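Local atomic coordinates of Lys-gingipain W83 (Porphyromonas gingivalis, PDB entry 3M1H), a protein that cleaves proteins after lysine as a cysteine protease and, through adhesin domains such as the one modelled here, has hemolytic activity in vitro. Residues A3-N7 with T70-L75; S40-H44 with Q138-Y142; A90-S94 with L120-V126. All coordinates share one frame; numbering follows the deposited sequence.

In the fold
The first residues of this cleaved adhesin domain, a beta jelly roll, run along strand 4-8, and contact 1 sets them against the loop that leaves strand 65-69, closing 62 intervening residues. Contact 2 begins within that span, at 40-44, but its partner 138-142 comes long after, so contacts 1 and 2 cross along the chain. Contact 3 joins 90-94 to 120-126 and falls wholly between the two halves of contact 2. Contacts 2 and 3 also touch in space, through Gly139 and Ala90. Contact 1 lies across the chain's centre from contact 3, and the other two tie together loops that lead into and out of the sheets.

Contact 1: residues A3-N7 with T70-L75; sequences AEVLN and TPELSL. With NA (sodium ion), chain G.
Leu6 is the main bump here: its forked end pushes into the angle between Thr70 and Pro71. One prong, Leu6 CD2, rests on the methyl of Thr70, with CG2 3.7 Å away, and the other, Leu6 CD1, lies against the proline ring, 4.0 Å from Pro71 CD. The fork gets there because Leu6 CG swings anti to the backbone N (chi1 -162°), carrying both methyls out to the 70-75 loop. A second, shallower fit lies beside it. Val5 CG2 sits against the ends of two leucines, 4.1 Å from Leu75 CD2 and 4.4 Å from Leu73 CD2. Leu73 is shared, since its CD2 also comes within 4.3 Å of Leu6 CD2 and so lies between the two neighbouring bumps.

Val5 and Leu6 both face Ile175 of strand 167-177 in a classic beta bulge of the jelly-roll sheet, which is consistent with both of them reaching this loop. Trp18 packs on Leu6, Thr70 and Pro71 and so borders the Leu6 end. The hydroxyl of Thr70 turns from the methyls and bonds to Pro71 O at 2.9 Å; it also bonds to Val155 N, which ties the loop to strand 154-160. On the 3-7 side, Asn7 ND2 gives a nearly straight bond (170°) to Glu4 OE1, while Asn7 O binds the sodium ion at 2.4 Å among five waters. Across the segments there is no hydrogen bond at all, so the join depends on the shape of methyls and a proline ring, while the polar bonds described run within one segment or to partners beyond the two.

Contact 2: residues S40-H44 with Q138-Y142; sequences SFAGH and QGTWY
With chi1 at 174°, His44 holds CG anti to its backbone N, while Trp141 turns its CG anti to the carbonyl carbon; between them these torsions bring a face of the indole against the histidine's CB. That CB makes a CH-pi contact over one face of the six-membered ring, 3.8 Å from its centroid and close to the normal. The imidazole itself meets the five-membered ring obliquely, the planes 52° apart, with His44 CD2 3.7 Å from Trp141 CB. At the far end of the indole, the edge receives Ala42 O in the ring plane, 3.6 Å from CZ2.

The same carbonyl takes the one direct hydrogen bond between the segments. Gln138, extended beyond CG, reaches across so that NE2 lies 2.8 Å from Ala42 O, in the carbonyl plane on a lone pair, with the N-H nearly straight at 171°. Ala42 and Gly43 belong to a loop of the jelly roll that goes on to supply Ser46 and Ile48 to a calcium site, completed by Asp9, Glu11 and Asp171; Asp171 also accepts a bond from His44 N. The histidine ring stacks on Trp84, and its ND1 bonds to Asp172.

A water sits among Gly43 O, Gln138 OE1 and Trp141 NE1. It accepts from NE1 at 3.1 Å and lies 2.7 Å from Gly43 O and 2.6 Å from Gln138 OE1, its protons probably shared among more acceptors than they can serve. NE1 also makes a weak bond to Gln138 OE1. NE2 bonds a second time, to Gln88 OE1, so two acceptors hold the nitrogen end of the amide.

Contact 3: residues A90-S94 with L120-V126; sequences ANYAS and LTAKTVV
Val126 lays its two methyls against the phenol end of Tyr92, the side chains crossing at about a right angle, with CG2 3.6 Å from Tyr92 OH. This is loop-on-loop packing at the surface of the jelly roll: the loop 90-94 links strands 79-87 and 96-102, and the loop holding residues 120-126 follows strand 116-119. The tyrosine hydroxyl bonds to Glu130, which is consistent with the ring being held beside the valine. Val126 CG1 meanwhile reaches Asn91 CB at 3.7 Å.

Next along, Thr124 OG1 donates to Asn91 OD1 at 2.8 Å. The hydroxyl arrives from above the carbonyl plane, 41° out of it, and so misses the lone-pair direction. A chi1 of 58° in Thr124 puts OG1 between the backbone N and the carbonyl carbon, where it faces the asparagine. Asn91 CA points a hydrogen at Thr124 O, a CA-H...O contact of 3.5 Å.

Around this pair, waters bridge the two backbones. One water donates to Ala90 O and accepts from Lys123 N; another accepts from Ala93 N and donates to Thr124 O. At the opposite end of the contact Leu120, whose side chain also packs on Val85 and Ala87 of strand 79-87, closes up directly on backbone: its CB lies 3.2 Å from Ala93 O.

Contact 1: residues A3-N7 with T70-L75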
ATOM      1  N   ALA A   3      20.210  -0.296 -12.239  1.00 34.46           N
ATOM      2  CA  ALA A   3      19.509   0.885 -12.821  1.00 33.70           C
ATOM      3  C   ALA A   3      18.081   0.955 -12.295  1.00 30.21           C
ATOM      4  O   ALA A   3      17.323  -0.014 -12.395  1.00 30.88           O
ATOM      5  CB  ALA A   3      19.490   0.798 -14.331  1.00 33.23           C
ATOM      6  N   GLU A   4      17.702   2.103 -11.758  1.00 29.16           N
ATOM      7  CA  GLU A   4      16.371   2.255 -11.191  1.00 24.75           C
ATOM      8  C   GLU A   4      15.447   2.658 -12.302  1.00 24.53           C
ATOM      9  O   GLU A   4      15.750   3.553 -13.087  1.00 28.06           O
ATOM     10  CB  GLU A   4      16.333   3.318 -10.093  1.00 24.49           C
ATOM     11  CG  GLU A   4      17.154   2.992  -8.882  1.00 29.00           C
ATOM     12  CD  GLU A   4      16.968   3.985  -7.750  1.00 24.36           C
ATOM     13  OE1 GLU A   4      16.323   5.047  -7.942  1.00 30.33           O
ATOM     14  OE2 GLU A   4      17.477   3.665  -6.660  1.00 27.95           O
ATOM     15  N   VAL A   5      14.316   1.983 -12.385  1.00 20.31           N
ATOM     16  CA  VAL A   5      13.277   2.340 -13.341  1.00 21.86           C
ATOM     17  C   VAL A   5      12.083   3.014 -12.672  1.00 20.45           C
ATOM     18  O   VAL A   5      11.288   3.640 -13.361  1.00 20.59           O
ATOM     19  CB  VAL A   5      12.788   1.107 -14.145  1.00 23.80           C
ATOM     20  CG1 VAL A   5      13.978   0.482 -14.904  1.00 28.04           C
ATOM     21  CG2 VAL A   5      12.098   0.092 -13.240  1.00 24.06           C
ATOM     22  N   LEU A   6      11.977   2.905 -11.343  1.00 17.90           N
ATOM     23  CA  LEU A   6      10.922   3.575 -10.594  1.00 14.59           C
ATOM     24  C   LEU A   6      11.474   3.925  -9.221  1.00 14.42           C
ATOM     25  O   LEU A   6      12.187   3.149  -8.628  1.00 16.09           O
ATOM     26  CB  LEU A   6       9.676   2.672 -10.452  1.00 14.41           C
ATOM     27  CG  LEU A   6       8.335   3.308 -10.084  1.00 22.42           C
ATOM     28  CD1 LEU A   6       7.873   4.238 -11.204  1.00 24.92           C
ATOM     29  CD2 LEU A   6       7.269   2.240  -9.773  1.00 26.25           C
ATOM     30  N   ASN A   7      11.154   5.115  -8.730  1.00 14.42           N
ATOM     31  CA  ASN A   7      11.574   5.549  -7.404  1.00 16.22           C
ATOM     32  C   ASN A   7      10.575   6.600  -6.986  1.00 16.78           C
ATOM     33  O   ASN A   7      10.637   7.758  -7.412  1.00 14.69           O
ATOM     34  CB  ASN A   7      13.006   6.082  -7.385  1.00 15.59           C
ATOM     35  CG  ASN A   7      13.478   6.407  -5.973  1.00 17.65           C
ATOM     36  OD1 ASN A   7      12.688   6.809  -5.124  1.00 19.22           O
ATOM     37  ND2 ASN A   7      14.766   6.219  -5.718  1.00 19.20           N
ATOM     38  N   THR A  70       1.496   0.640 -10.261  1.00 10.96           N
ATOM     39  CA  THR A  70       2.568   1.429 -10.838  1.00 12.72           C
ATOM     40  C   THR A  70       2.244   1.835 -12.268  1.00 12.63           C
ATOM     41  O   THR A  70       1.381   1.251 -12.924  1.00 12.27           O
ATOM     42  CB  THR A  70       3.892   0.615 -10.879  1.00 12.30           C
ATOM     43  OG1 THR A  70       3.759  -0.504 -11.762  1.00 12.40           O
ATOM     44  CG2 THR A  70       4.290   0.128  -9.491  1.00 11.44           C
ATOM     45  N   PRO A  71       3.000   2.804 -12.799  1.00 13.76           N
ATOM     46  CA  PRO A  71       2.956   2.974 -14.231  1.00 12.75           C
ATOM     47  C   PRO A  71       3.578   1.761 -14.952  1.00 12.94           C
ATOM     48  O   PRO A  71       4.135   0.878 -14.297  1.00 14.80           O
ATOM     49  CB  PRO A  71       3.856   4.202 -14.452  1.00 14.81           C
ATOM     50  CG  PRO A  71       4.265   4.705 -13.121  1.00 17.64           C
ATOM     51  CD  PRO A  71       4.061   3.589 -12.170  1.00 15.42           C
ATOM     52  N   GLU A  72       3.449   1.726 -16.279  1.00 15.23           N
ATOM     53  CA  GLU A  72       3.960   0.627 -17.071  1.00 15.70           C
ATOM     54  C   GLU A  72       5.478   0.597 -16.974  1.00 17.92           C
ATOM     55  O   GLU A  72       6.131   1.639 -17.093  1.00 18.26           O
ATOM     56  CB  GLU A  72       3.504   0.752 -18.523  1.00 16.80           C
ATOM     57  CG  GLU A  72       3.873  -0.469 -19.357  1.00 18.74           C
ATOM     58  CD  GLU A  72       3.570  -0.319 -20.835  1.00 26.23           C
ATOM     59  OE1 GLU A  72       4.073  -1.146 -21.611  1.00 34.88           O
ATOM     60  OE2 GLU A  72       2.827   0.594 -21.217  1.00 26.45           O
ATOM     61  N   LEU A  73       6.012  -0.604 -16.745  1.00 13.67           N
ATOM     62  CA  LEU A  73       7.419  -0.865 -16.489  1.00 15.94           C
ATOM     63  C   LEU A  73       8.002  -1.619 -17.690  1.00 19.88           C
ATOM     64  O   LEU A  73       7.275  -2.346 -18.389  1.00 21.54           O
ATOM     65  CB  LEU A  73       7.563  -1.704 -15.229  1.00 18.57           C
ATOM     66  CG  LEU A  73       6.948  -1.190 -13.916  1.00 17.80           C
ATOM     67  CD1 LEU A  73       6.929  -2.273 -12.833  1.00 19.14           C
ATOM     68  CD2 LEU A  73       7.664   0.051 -13.424  1.00 23.63           C
ATOM     69  N   SER A  74       9.308  -1.450 -17.924  1.00 19.42           N
ATOM     70  CA  SER A  74      10.021  -2.293 -18.874  1.00 21.08           C
ATOM     71  C   SER A  74      11.070  -3.079 -18.101  1.00 18.66           C
ATOM     72  O   SER A  74      12.074  -2.516 -17.651  1.00 19.14           O
ATOM     73  CB  SER A  74      10.669  -1.449 -19.977  1.00 23.47           C
ATOM     74  OG  SER A  74      11.374  -2.318 -20.869  1.00 27.17           O
ATOM     75  N   LEU A  75      10.820  -4.370 -17.916  1.00 18.67           N
ATOM     76  CA  LEU A  75      11.702  -5.255 -17.190  1.00 17.69           C
ATOM     77  C   LEU A  75      11.955  -6.536 -18.006  1.00 20.32           C
ATOM     78  O   LEU A  75      11.583  -7.655 -17.584  1.00 18.90           O
ATOM     79  CB  LEU A  75      11.115  -5.586 -15.819  1.00 19.74           C
ATOM     80  CG  LEU A  75      10.904  -4.366 -14.909  1.00 18.81           C
ATOM     81  CD1 LEU A  75      10.050  -4.702 -13.691  1.00 22.61           C
ATOM     82  CD2 LEU A  75      12.261  -3.763 -14.495  1.00 19.91           C
TER
HETATM   83 NA    NA G2003      11.062  10.088  -7.397  1.00 20.00          NA
HETATM   84  O   HOH W   1      11.688   9.268  -5.087  1.00 33.50           O
HETATM   85  O   HOH W   2      13.463   9.739  -7.445  1.00 35.68           O
HETATM   86  O   HOH W   3      11.517  11.864  -5.790  1.00 28.08           O
HETATM   87  O   HOH W   4       9.191  10.335  -6.397  1.00 28.03           O
HETATM   88  O   HOH W   5       9.683   9.683  -9.376  1.00 32.49           O

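Contact 2: residues S40-H44 with Q138-Y142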
ATOM      1  N   SER A  40      -1.664  13.691   4.848  1.00 15.83           N
ATOM      2  CA  SER A  40      -0.915  12.454   4.987  1.00 14.92           C
ATOM      3  C   SER A  40      -0.513  12.160   6.425  1.00 14.09           C
ATOM      4  O   SER A  40      -0.183  13.047   7.223  1.00 13.91           O
ATOM      5  CB  SER A  40       0.341  12.535   4.144  1.00 14.64           C
ATOM      6  OG  SER A  40       1.047  11.306   4.170  1.00 12.99           O
ATOM      7  N   PHE A  41      -0.554  10.883   6.768  1.00 12.81           N
ATOM      8  CA  PHE A  41       0.121  10.393   7.955  1.00 13.66           C
ATOM      9  C   PHE A  41       1.634  10.587   7.762  1.00 14.46           C
ATOM     10  O   PHE A  41       2.120  10.774   6.652  1.00 13.38           O
ATOM     11  CB  PHE A  41      -0.204   8.913   8.176  1.00 12.81           C
ATOM     12  CG  PHE A  41      -1.672   8.607   8.340  1.00 13.61           C
ATOM     13  CD1 PHE A  41      -2.444   9.317   9.237  1.00 13.18           C
ATOM     14  CD2 PHE A  41      -2.282   7.591   7.605  1.00 15.08           C
ATOM     15  CE1 PHE A  41      -3.798   9.053   9.376  1.00 14.10           C
ATOM     16  CE2 PHE A  41      -3.599   7.312   7.755  1.00 13.12           C
ATOM     17  CZ  PHE A  41      -4.364   8.045   8.646  1.00 11.63           C
ATOM     18  N   ALA A  42       2.375  10.562   8.855  1.00 14.32           N
ATOM     19  CA  ALA A  42       3.819  10.775   8.809  1.00 14.45           C
ATOM     20  C   ALA A  42       4.475   9.723   7.931  1.00 13.02           C
ATOM     21  O   ALA A  42       4.272   8.536   8.167  1.00 14.25           O
ATOM     22  CB  ALA A  42       4.406  10.736  10.210  1.00 14.47           C
ATOM     23  N   GLY A  43       5.207  10.167   6.903  1.00 15.03           N
ATOM     24  CA  GLY A  43       5.836   9.242   5.956  1.00 14.99           C
ATOM     25  C   GLY A  43       7.097   8.624   6.519  1.00 14.21           C
ATOM     26  O   GLY A  43       7.482   8.871   7.652  1.00 14.24           O
ATOM     27  N   HIS A  44       7.748   7.790   5.731  1.00 13.18           N
ATOM     28  CA  HIS A  44       8.960   7.147   6.149  1.00 13.53           C
ATOM     29  C   HIS A  44      10.072   8.187   5.978  1.00 13.73           C
ATOM     30  O   HIS A  44      10.429   8.562   4.840  1.00 13.71           O
ATOM     31  CB  HIS A  44       9.206   5.905   5.287  1.00 15.50           C
ATOM     32  CG  HIS A  44      10.525   5.258   5.556  1.00 15.67           C
ATOM     33  ND1 HIS A  44      11.482   5.087   4.584  1.00 16.12           N
ATOM     34  CD2 HIS A  44      11.053   4.777   6.703  1.00 22.00           C
ATOM     35  CE1 HIS A  44      12.552   4.525   5.125  1.00 17.96           C
ATOM     36  NE2 HIS A  44      12.315   4.311   6.405  1.00 20.28           N
ATOM     37  N   GLN A 138       2.702   5.383  15.715  1.00 18.18           N
ATOM     38  CA  GLN A 138       2.725   4.681  14.459  1.00 16.45           C
ATOM     39  C   GLN A 138       3.479   3.351  14.587  1.00 18.45           C
ATOM     40  O   GLN A 138       4.409   3.219  15.397  1.00 20.68           O
ATOM     41  CB  GLN A 138       3.394   5.636  13.447  1.00 18.99           C
ATOM     42  CG  GLN A 138       3.021   5.489  12.043  1.00 20.59           C
ATOM     43  CD  GLN A 138       3.783   6.465  11.145  1.00 19.28           C
ATOM     44  OE1 GLN A 138       4.982   6.686  11.309  1.00 22.87           O
ATOM     45  NE2 GLN A 138       3.084   7.007  10.157  1.00 14.30           N
ATOM     46  N   GLY A 139       3.113   2.375  13.776  1.00 18.16           N
ATOM     47  CA  GLY A 139       3.847   1.137  13.704  1.00 19.04           C
ATOM     48  C   GLY A 139       5.224   1.391  13.123  1.00 16.62           C
ATOM     49  O   GLY A 139       5.450   2.390  12.432  1.00 18.86           O
ATOM     50  N   THR A 140       6.116   0.443  13.368  1.00 20.68           N
ATOM     51  CA  THR A 140       7.444   0.468  12.794  1.00 19.24           C
ATOM     52  C   THR A 140       7.397   0.316  11.266  1.00 16.43           C
ATOM     53  O   THR A 140       6.666  -0.499  10.726  1.00 15.12           O
ATOM     54  CB  THR A 140       8.317  -0.674  13.356  1.00 22.02           C
ATOM     55  OG1 THR A 140       8.315  -0.622  14.784  1.00 26.61           O
ATOM     56  CG2 THR A 140       9.765  -0.557  12.841  1.00 22.64           C
ATOM     57  N   TRP A 141       8.171   1.145  10.572  1.00 15.06           N
ATOM     58  CA  TRP A 141       8.396   0.980   9.148  1.00 14.68           C
ATOM     59  C   TRP A 141       9.347  -0.177   8.917  1.00 13.34           C
ATOM     60  O   TRP A 141      10.456  -0.206   9.491  1.00 17.31           O
ATOM     61  CB  TRP A 141       8.994   2.238   8.524  1.00 12.25           C
ATOM     62  CG  TRP A 141       8.022   3.398   8.421  1.00 16.00           C
ATOM     63  CD1 TRP A 141       7.884   4.446   9.299  1.00 18.72           C
ATOM     64  CD2 TRP A 141       7.096   3.641   7.365  1.00 11.44           C
ATOM     65  NE1 TRP A 141       6.921   5.317   8.853  1.00 16.63           N
ATOM     66  CE2 TRP A 141       6.414   4.842   7.673  1.00 15.14           C
ATOM     67  CE3 TRP A 141       6.751   2.948   6.198  1.00 12.93           C
ATOM     68  CZ2 TRP A 141       5.417   5.366   6.852  1.00 14.44           C
ATOM     69  CZ3 TRP A 141       5.763   3.477   5.374  1.00 11.69           C
ATOM     70  CH2 TRP A 141       5.104   4.664   5.724  1.00 11.85           C
ATOM     71  N   TYR A 142       8.957  -1.065   8.012  1.00 13.26           N
ATOM     72  CA  TYR A 142       9.757  -2.208   7.615  1.00 13.60           C
ATOM     73  C   TYR A 142       9.941  -2.202   6.118  1.00 14.06           C
ATOM     74  O   TYR A 142       8.979  -1.941   5.367  1.00 14.68           O
ATOM     75  CB  TYR A 142       9.045  -3.508   8.014  1.00 13.64           C
ATOM     76  CG  TYR A 142       9.009  -3.759   9.499  1.00 19.07           C
ATOM     77  CD1 TYR A 142      10.110  -4.300  10.152  1.00 23.16           C
ATOM     78  CD2 TYR A 142       7.870  -3.493  10.239  1.00 21.59           C
ATOM     79  CE1 TYR A 142      10.081  -4.559  11.507  1.00 25.90           C
ATOM     80  CE2 TYR A 142       7.823  -3.731  11.600  1.00 25.44           C
ATOM     81  CZ  TYR A 142       8.932  -4.261  12.235  1.00 30.37           C
ATOM     82  OH  TYR A 142       8.895  -4.499  13.586  1.00 35.67           O
TER
HETATM   83  O   HOH W   6       6.882   8.075  10.190  1.00 18.34           O

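Contact 3: residues A90-S94 with L120-V126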
ATOM      1  N   ALA A  90       0.077   1.395  15.605  1.00 16.76           N
ATOM      2  CA  ALA A  90       0.832   0.227  16.071  1.00 18.04           C
ATOM      3  C   ALA A  90      -0.034  -0.756  16.865  1.00 19.32           C
ATOM      4  O   ALA A  90       0.314  -1.921  16.938  1.00 22.51           O
ATOM      5  CB  ALA A  90       2.038   0.660  16.923  1.00 20.13           C
ATOM      6  N   ASN A  91      -1.129  -0.265  17.450  1.00 17.33           N
ATOM      7  CA  ASN A  91      -2.022  -1.055  18.314  1.00 20.28           C
ATOM      8  C   ASN A  91      -3.268  -1.648  17.639  1.00 22.43           C
ATOM      9  O   ASN A  91      -4.063  -2.373  18.256  1.00 21.98           O
ATOM     10  CB  ASN A  91      -2.435  -0.190  19.503  1.00 20.74           C
ATOM     11  CG  ASN A  91      -1.251   0.398  20.212  1.00 28.30           C
ATOM     12  OD1 ASN A  91      -0.407  -0.335  20.738  1.00 30.38           O
ATOM     13  ND2 ASN A  91      -1.146   1.716  20.201  1.00 27.60           N
ATOM     14  N   TYR A  92      -3.448  -1.308  16.358  1.00 20.91           N
ATOM     15  CA  TYR A  92      -4.415  -1.950  15.475  1.00 20.49           C
ATOM     16  C   TYR A  92      -3.674  -2.218  14.177  1.00 19.40           C
ATOM     17  O   TYR A  92      -3.970  -1.614  13.118  1.00 18.40           O
ATOM     18  CB  TYR A  92      -5.624  -1.068  15.202  1.00 19.33           C
ATOM     19  CG  TYR A  92      -6.433  -0.659  16.387  1.00 22.95           C
ATOM     20  CD1 TYR A  92      -7.555  -1.361  16.789  1.00 27.59           C
ATOM     21  CD2 TYR A  92      -6.105   0.499  17.064  1.00 28.26           C
ATOM     22  CE1 TYR A  92      -8.314  -0.913  17.899  1.00 28.65           C
ATOM     23  CE2 TYR A  92      -6.832   0.948  18.130  1.00 30.98           C
ATOM     24  CZ  TYR A  92      -7.927   0.239  18.554  1.00 27.67           C
ATOM     25  OH  TYR A  92      -8.598   0.754  19.632  1.00 30.25           O
ATOM     26  N   ALA A  93      -2.686  -3.101  14.260  1.00 18.23           N
ATOM     27  CA  ALA A  93      -1.665  -3.250  13.215  1.00 18.23           C
ATOM     28  C   ALA A  93      -1.993  -4.290  12.134  1.00 18.98           C
ATOM     29  O   ALA A  93      -1.301  -4.350  11.120  1.00 17.89           O
ATOM     30  CB  ALA A  93      -0.317  -3.553  13.842  1.00 18.66           C
ATOM     31  N   SER A  94      -3.036  -5.112  12.315  1.00 19.88           N
ATOM     32  CA  SER A  94      -3.163  -6.378  11.576  1.00 19.23           C
ATOM     33  C   SER A  94      -3.759  -6.203  10.184  1.00 19.71           C
ATOM     34  O   SER A  94      -4.706  -6.875   9.819  1.00 19.56           O
ATOM     35  CB  SER A  94      -4.010  -7.398  12.368  1.00 18.21           C
ATOM     36  OG  SER A  94      -3.487  -7.525  13.674  1.00 21.10           O
ATOM     37  N   LEU A 120       0.392  -7.723   8.715  1.00 17.04           N
ATOM     38  CA  LEU A 120       1.422  -7.052   9.519  1.00 20.04           C
ATOM     39  C   LEU A 120       1.381  -7.559  10.935  1.00 20.47           C
ATOM     40  O   LEU A 120       0.284  -7.786  11.459  1.00 20.70           O
ATOM     41  CB  LEU A 120       1.231  -5.536   9.524  1.00 20.15           C
ATOM     42  CG  LEU A 120       1.355  -4.844   8.166  1.00 20.35           C
ATOM     43  CD1 LEU A 120       1.193  -3.340   8.360  1.00 24.47           C
ATOM     44  CD2 LEU A 120       2.655  -5.169   7.469  1.00 22.08           C
ATOM     45  N   THR A 121       2.567  -7.750  11.525  1.00 20.68           N
ATOM     46  CA  THR A 121       2.684  -8.300  12.883  1.00 25.14           C
ATOM     47  C   THR A 121       2.205  -7.318  13.955  1.00 24.02           C
ATOM     48  O   THR A 121       2.584  -6.138  13.962  1.00 24.81           O
ATOM     49  CB  THR A 121       4.134  -8.712  13.208  1.00 24.71           C
ATOM     50  OG1 THR A 121       4.723  -9.398  12.092  1.00 25.53           O
ATOM     51  CG2 THR A 121       4.172  -9.619  14.441  1.00 25.40           C
ATOM     52  N   ALA A 122       1.330  -7.784  14.842  1.00 22.40           N
ATOM     53  CA  ALA A 122       0.924  -6.957  15.978  1.00 20.28           C
ATOM     54  C   ALA A 122       1.972  -7.142  17.096  1.00 21.55           C
ATOM     55  O   ALA A 122       2.129  -8.234  17.631  1.00 21.80           O
ATOM     56  CB  ALA A 122      -0.450  -7.357  16.463  1.00 24.42           C
ATOM     57  N   LYS A 123       2.721  -6.089  17.404  1.00 18.57           N
ATOM     58  CA  LYS A 123       3.717  -6.125  18.467  1.00 21.32           C
ATOM     59  C   LYS A 123       3.130  -5.587  19.756  1.00 20.60           C
ATOM     60  O   LYS A 123       3.608  -5.911  20.850  1.00 20.99           O
ATOM     61  CB  LYS A 123       4.946  -5.293  18.071  1.00 21.45           C
ATOM     62  CG  LYS A 123       5.535  -5.690  16.713  1.00 27.37           C
ATOM     63  N   THR A 124       2.123  -4.731  19.611  1.00 19.44           N
ATOM     64  CA  THR A 124       1.371  -4.161  20.707  1.00 17.61           C
ATOM     65  C   THR A 124      -0.090  -4.101  20.297  1.00 20.93           C
ATOM     66  O   THR A 124      -0.400  -4.073  19.095  1.00 21.70           O
ATOM     67  CB  THR A 124       1.872  -2.736  21.097  1.00 21.95           C
ATOM     68  OG1 THR A 124       1.777  -1.864  19.959  1.00 24.19           O
ATOM     69  CG2 THR A 124       3.306  -2.757  21.537  1.00 19.90           C
ATOM     70  N   VAL A 125      -0.979  -4.111  21.285  1.00 19.04           N
ATOM     71  CA  VAL A 125      -2.428  -4.014  21.080  1.00 17.10           C
ATOM     72  C   VAL A 125      -3.032  -3.185  22.205  1.00 23.11           C
ATOM     73  O   VAL A 125      -2.395  -2.990  23.249  1.00 21.74           O
ATOM     74  CB  VAL A 125      -3.096  -5.407  21.107  1.00 19.86           C
ATOM     75  CG1 VAL A 125      -2.678  -6.233  19.903  1.00 17.37           C
ATOM     76  CG2 VAL A 125      -2.778  -6.109  22.439  1.00 22.82           C
ATOM     77  N   VAL A 126      -4.263  -2.721  22.012  1.00 25.49           N
ATOM     78  CA  VAL A 126      -4.987  -2.011  23.077  1.00 28.28           C
ATOM     79  C   VAL A 126      -5.623  -2.988  24.071  1.00 31.49           C
ATOM     80  O   VAL A 126      -6.266  -3.962  23.661  1.00 32.74           O
ATOM     81  CB  VAL A 126      -6.067  -1.054  22.505  1.00 27.99           C
ATOM     82  CG1 VAL A 126      -5.391   0.026  21.645  1.00 29.69           C
ATOM     83  CG2 VAL A 126      -7.095  -1.802  21.695  1.00 30.07           C
TER
HETATM   84  O   HOH W   7       2.371  -3.468  16.335  1.00 20.73           O
HETATM   85  O   HOH W   8      -5.813  -3.832  19.122  1.00 28.68           O
HETATM   86  O   HOH W   9      -1.987  -4.340  16.755  1.00 23.80           O